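Local coordinates for MmcQ/YjbR family DNA-binding protein (Pseudomonas syringae pv. tomato, PDB 3H9X), which is of uncharacterised function but adopts a "double wing" DNA-binding motif and probably binds DNA, at residues A29-S34 with K38-L43; E49-N54 with G79-Y84. All coordinates share one frame; numbering follows the deposited sequence.

In the fold
After helix 3-13 the chain enters the sheet at strand 29-32, an outermost strand, and contact 1 closes the hairpin between strands 29-32 and 39-47, with three residues between its segments. Strand 39-47 continues into the loop that carries 49-54, where contact 2 opens. Twenty-four residues, including strand 58-65 and helix 71-74, pass before 79-84 closes that larger excursion on strand 80-82, the other outermost strand. The contacts therefore follow in series, neither nested nor crossed. The centres of contact 1 and contact 2 lie about 20 Å apart, on opposite sides of the chain's centre. Contact 1 is a buried strand pairing; contact 2 is surface packing between a loop and the opposite sheet edge.

Contact 1 of 2, residues A29-S34 with K38-L43; sequences AVFRHS and KWYALL
V30 lays its CG1 methyl over one face of the W39 six-membered ring, 3.5 Å from the centroid and 6° off the ring normal, a well-centred CH-pi contact. With chi1 at -53° V30 puts CG1 opposite the carbonyl carbon, and from there the same methyl also meets L42 CD2 at 3.9 Å. On the other face F31, A41 and L43 turn toward helix 3-13, with F31 CB 3.7 Å from A41 CB. The antiparallel pairing is firm at the A29 end, where A29 and L43 exchange two backbone bonds (A29 N to L43 O 2.8 Å, L43 N to A29 O 2.7 Å). Further along, Y40 and A41 both face F31, a classic beta bulge; Y40 N reaches F31 O at 2.8 Å, whereas the bond from A41 N to that oxygen is weak. The Y40 ring comes back toward 29-34 and presents a face to F31 CB, while its hydroxyl bonds with T16. Toward the turn the contact loosens. H33 N bonds to K38 O over 3.3 Å, the K38 chain leads off into solvent, and R32 turns its guanidinium away to a salt bridge with D19. Apolar packing on both faces thus secures the buried end, and polar groups border the exposed turn.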
# COMPACT_ATOMS: atom_id res chain seq x y z
N ALA A 29 3.87 6.23 6.11
CA ALA A 29 3.93 7.32 5.15
C ALA A 29 2.77 7.22 4.18
O ALA A 29 2.48 6.15 3.67
CB ALA A 29 5.24 7.27 4.39
N VAL A 30 2.10 8.34 3.92
CA VAL A 30 0.98 8.34 2.97
C VAL A 30 1.36 9.06 1.69
O VAL A 30 2.25 9.91 1.67
CB VAL A 30 -0.33 8.98 3.58
CG1 VAL A 30 -0.67 8.32 4.90
CG2 VAL A 30 -0.19 10.46 3.74
N PHE A 31 0.70 8.70 0.59
CA PHE A 31 0.95 9.32 -0.69
C PHE A 31 -0.37 9.84 -1.22
O PHE A 31 -1.30 9.06 -1.43
CB PHE A 31 1.55 8.32 -1.68
CG PHE A 31 2.91 7.83 -1.28
CD1 PHE A 31 3.06 7.02 -0.15
CD2 PHE A 31 4.04 8.19 -2.00
CE1 PHE A 31 4.32 6.60 0.25
CE2 PHE A 31 5.31 7.77 -1.61
CZ PHE A 31 5.45 6.97 -0.48
N ARG A 32 -0.47 11.15 -1.41
CA ARG A 32 -1.71 11.72 -1.91
C ARG A 32 -1.49 12.70 -3.06
O ARG A 32 -0.35 12.99 -3.43
CB ARG A 32 -2.46 12.43 -0.79
CG ARG A 32 -1.75 13.65 -0.25
CD ARG A 32 -1.16 13.39 1.12
NE ARG A 32 -0.62 14.61 1.69
CZ ARG A 32 -1.36 15.65 2.06
NH1 ARG A 32 -0.79 16.73 2.57
NH2 ARG A 32 -2.68 15.61 1.92
N HIS A 33 -2.59 13.17 -3.62
CA HIS A 33 -2.55 14.13 -4.72
C HIS A 33 -2.47 15.53 -4.15
O HIS A 33 -2.95 15.79 -3.05
CB HIS A 33 -3.81 14.05 -5.59
CG HIS A 33 -4.02 12.73 -6.25
ND1 HIS A 33 -4.63 11.67 -5.62
CD2 HIS A 33 -3.72 12.30 -7.50
CE1 HIS A 33 -4.71 10.64 -6.45
NE2 HIS A 33 -4.16 11.00 -7.60
N SER A 34 -1.87 16.45 -4.91
CA SER A 34 -1.74 17.82 -4.46
C SER A 34 -3.09 18.53 -4.62
O SER A 34 -3.36 19.54 -3.97
CB SER A 34 -0.65 18.52 -5.27
OG SER A 34 -0.32 19.77 -4.69
N LYS A 38 -6.20 13.47 -1.62
CA LYS A 38 -6.69 12.12 -1.41
C LYS A 38 -5.55 11.10 -1.42
O LYS A 38 -4.72 11.08 -2.33
CB LYS A 38 -7.74 11.73 -2.46
CG LYS A 38 -9.05 12.49 -2.33
CD LYS A 38 -10.14 11.87 -3.17
CE LYS A 38 -11.45 12.62 -2.98
NZ LYS A 38 -12.65 11.88 -3.49
N TRP A 39 -5.53 10.26 -0.38
CA TRP A 39 -4.52 9.22 -0.23
C TRP A 39 -4.73 8.15 -1.27
O TRP A 39 -5.87 7.74 -1.50
CB TRP A 39 -4.64 8.56 1.15
CG TRP A 39 -4.41 9.46 2.31
CD1 TRP A 39 -4.24 10.82 2.29
CD2 TRP A 39 -4.30 9.06 3.68
NE1 TRP A 39 -4.03 11.29 3.55
CE2 TRP A 39 -4.07 10.23 4.43
CE3 TRP A 39 -4.39 7.83 4.35
CZ2 TRP A 39 -3.91 10.21 5.82
CZ3 TRP A 39 -4.23 7.81 5.73
CH2 TRP A 39 -4.00 8.99 6.44
N TYR A 40 -3.66 7.69 -1.90
CA TYR A 40 -3.77 6.64 -2.90
C TYR A 40 -2.77 5.52 -2.59
O TYR A 40 -2.70 4.53 -3.29
CB TYR A 40 -3.56 7.23 -4.31
CG TYR A 40 -2.14 7.66 -4.64
CD1 TYR A 40 -1.18 6.74 -5.05
CD2 TYR A 40 -1.77 9.01 -4.56
CE1 TYR A 40 0.13 7.13 -5.36
CE2 TYR A 40 -0.45 9.41 -4.86
CZ TYR A 40 0.49 8.46 -5.26
OH TYR A 40 1.79 8.82 -5.55
N ALA A 41 -2.03 5.71 -1.50
CA ALA A 41 -1.01 4.77 -1.06
C ALA A 41 -0.64 5.00 0.41
O ALA A 41 -0.37 6.13 0.82
CB ALA A 41 0.23 4.92 -1.93
N LEU A 42 -0.65 3.92 1.20
CA LEU A 42 -0.31 3.97 2.63
C LEU A 42 0.82 2.98 2.92
O LEU A 42 0.62 1.76 2.92
CB LEU A 42 -1.53 3.58 3.47
CG LEU A 42 -1.79 4.23 4.83
CD1 LEU A 42 -2.71 3.30 5.62
CD2 LEU A 42 -0.52 4.48 5.62
N LEU A 43 2.00 3.52 3.19
CA LEU A 43 3.17 2.72 3.49
C LEU A 43 3.26 2.57 4.99
O LEU A 43 3.19 3.56 5.71
CB LEU A 43 4.42 3.43 2.97
CG LEU A 43 5.76 2.79 3.27
CD1 LEU A 43 5.86 1.49 2.54
CD2 LEU A 43 6.88 3.73 2.88

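Contact 2 of 2, residues E49-N54 with G79-Y84; sequences EKIGIN and GIYPAY
Y81 and Y84 present flat groups to the loop 49-54 in two different ways. One face of the Y81 ring carries the I51 CD1 methyl, which stands over the ring centre 3.9 Å from the centroid and 13° off the normal, a CH-pi contact. I51 O lies 3.2 Å from Y81 CD2. Y84 is met obliquely by I51 CG2 and K50 CB; K50 CB lies 3.6 Å from Y84 CE1. I51 therefore divides its branches between the two tyrosines. A chi1 of 64° sets CG1 between the backbone N and the carbonyl carbon and so carries CD1 to Y81, while CG2 reaches Y84 CB at 4.1 Å; the isoleucine crosses both tyrosine side chains at about a right angle. The K50 chain, bent at CB-CG (chi2 -79°), crosses the phenol end of Y84 obliquely, with CB, CG and CD as the touching atoms, and its ammonium then leads away, with NZ 5.0 Å from Y84 OH. Within the loop, a bond from G52 N to E49 O of 2.9 Å closes the turn from which K50 and I51 project. From the sheet side, Y84 N bonds to T93 OG1 and Y81 pairs by backbone bonds with T93, which ties the backbone carrying both tyrosines to strand 91-95. I51 and Y84 also touch I46 of strand 39-47. No hydrogen bond spans the segments, and the shared buried surface is modest, 298 Å². The 3-10 turn at 49-50, in the loop between strands 39-47 and 58-65, thus packs with I51 on strand 80-82 and Y84 at the sheet edge, mainly through methyl, methylene and aromatic contacts that require no exact polar geometry, while the lysine charge stays at the protein surface.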
# COMPACT_ATOMS: atom_id res chain seq x y z
N GLU A 49 2.01 -10.43 12.49
CA GLU A 49 0.76 -10.96 13.07
C GLU A 49 -0.51 -10.18 12.68
O GLU A 49 -1.51 -10.79 12.32
CB GLU A 49 0.88 -11.03 14.60
CG GLU A 49 0.96 -9.65 15.28
CD GLU A 49 0.36 -9.64 16.70
OE1 GLU A 49 -0.80 -10.12 16.88
OE2 GLU A 49 1.04 -9.12 17.64
N LYS A 50 -0.46 -8.84 12.76
CA LYS A 50 -1.59 -7.98 12.40
C LYS A 50 -2.29 -8.30 11.06
O LYS A 50 -3.43 -7.87 10.84
CB LYS A 50 -1.16 -6.50 12.38
CG LYS A 50 -0.90 -5.86 13.75
CD LYS A 50 -2.21 -5.47 14.43
CE LYS A 50 -2.01 -4.82 15.82
NZ LYS A 50 -1.52 -5.80 16.84
N ILE A 51 -1.61 -9.01 10.15
CA ILE A 51 -2.24 -9.39 8.87
C ILE A 51 -2.21 -10.89 8.61
O ILE A 51 -2.17 -11.34 7.45
CB ILE A 51 -1.62 -8.69 7.62
CG1 ILE A 51 -0.16 -9.13 7.44
CG2 ILE A 51 -1.80 -7.19 7.73
CD1 ILE A 51 0.42 -8.73 6.08
N GLY A 52 -2.23 -11.67 9.69
CA GLY A 52 -2.27 -13.11 9.55
C GLY A 52 -0.96 -13.86 9.38
O GLY A 52 -0.87 -15.03 9.76
N ILE A 53 0.04 -13.24 8.80
CA ILE A 53 1.28 -13.97 8.66
C ILE A 53 1.89 -14.08 10.07
O ILE A 53 1.91 -13.11 10.85
CB ILE A 53 2.24 -13.29 7.65
CG1 ILE A 53 3.61 -14.00 7.69
CG2 ILE A 53 2.29 -11.79 7.88
CD1 ILE A 53 3.55 -15.49 7.24
N ASN A 54 2.34 -15.29 10.40
CA ASN A 54 2.93 -15.63 11.70
C ASN A 54 4.40 -15.19 11.88
O ASN A 54 4.85 -14.25 11.21
CB ASN A 54 2.81 -17.14 11.91
CG ASN A 54 3.21 -17.94 10.67
OD1 ASN A 54 4.33 -17.75 10.12
ND2 ASN A 54 2.31 -18.82 10.20
N GLY A 79 0.48 -12.75 -1.30
CA GLY A 79 1.14 -11.48 -1.05
C GLY A 79 0.18 -10.32 -0.85
O GLY A 79 0.60 -9.23 -0.43
N ILE A 80 -1.10 -10.55 -1.14
CA ILE A 80 -2.15 -9.55 -0.99
C ILE A 80 -3.04 -10.02 0.14
O ILE A 80 -3.50 -11.15 0.15
CB ILE A 80 -2.96 -9.41 -2.29
CG1 ILE A 80 -2.04 -8.95 -3.42
CG2 ILE A 80 -4.09 -8.43 -2.10
CD1 ILE A 80 -2.64 -9.02 -4.80
N TYR A 81 -3.26 -9.13 1.11
CA TYR A 81 -4.07 -9.43 2.28
C TYR A 81 -5.18 -8.38 2.41
O TYR A 81 -5.23 -7.43 1.65
CB TYR A 81 -3.19 -9.42 3.54
CG TYR A 81 -2.01 -10.36 3.49
CD1 TYR A 81 -0.93 -10.10 2.66
CD2 TYR A 81 -2.00 -11.54 4.24
CE1 TYR A 81 0.14 -11.00 2.56
CE2 TYR A 81 -0.93 -12.44 4.15
CZ TYR A 81 0.13 -12.17 3.30
OH TYR A 81 1.16 -13.08 3.17
N PRO A 82 -6.10 -8.58 3.37
CA PRO A 82 -7.21 -7.65 3.62
C PRO A 82 -6.67 -6.30 4.11
O PRO A 82 -5.67 -6.25 4.82
CB PRO A 82 -8.01 -8.37 4.70
CG PRO A 82 -7.78 -9.80 4.37
CD PRO A 82 -6.31 -9.83 4.12
N ALA A 83 -7.33 -5.22 3.73
CA ALA A 83 -6.88 -3.89 4.13
C ALA A 83 -6.65 -3.75 5.63
O ALA A 83 -7.51 -4.09 6.44
CB ALA A 83 -7.88 -2.84 3.66
N TYR A 84 -5.48 -3.24 5.99
CA TYR A 84 -5.12 -3.03 7.37
C TYR A 84 -5.20 -1.53 7.68
O TYR A 84 -4.55 -0.73 7.01
CB TYR A 84 -3.71 -3.52 7.63
CG TYR A 84 -3.26 -3.31 9.05
CD1 TYR A 84 -3.78 -4.08 10.09
CD2 TYR A 84 -2.33 -2.31 9.37
CE1 TYR A 84 -3.39 -3.87 11.41
CE2 TYR A 84 -1.93 -2.09 10.68
CZ TYR A 84 -2.47 -2.87 11.69
OH TYR A 84 -2.11 -2.63 13.00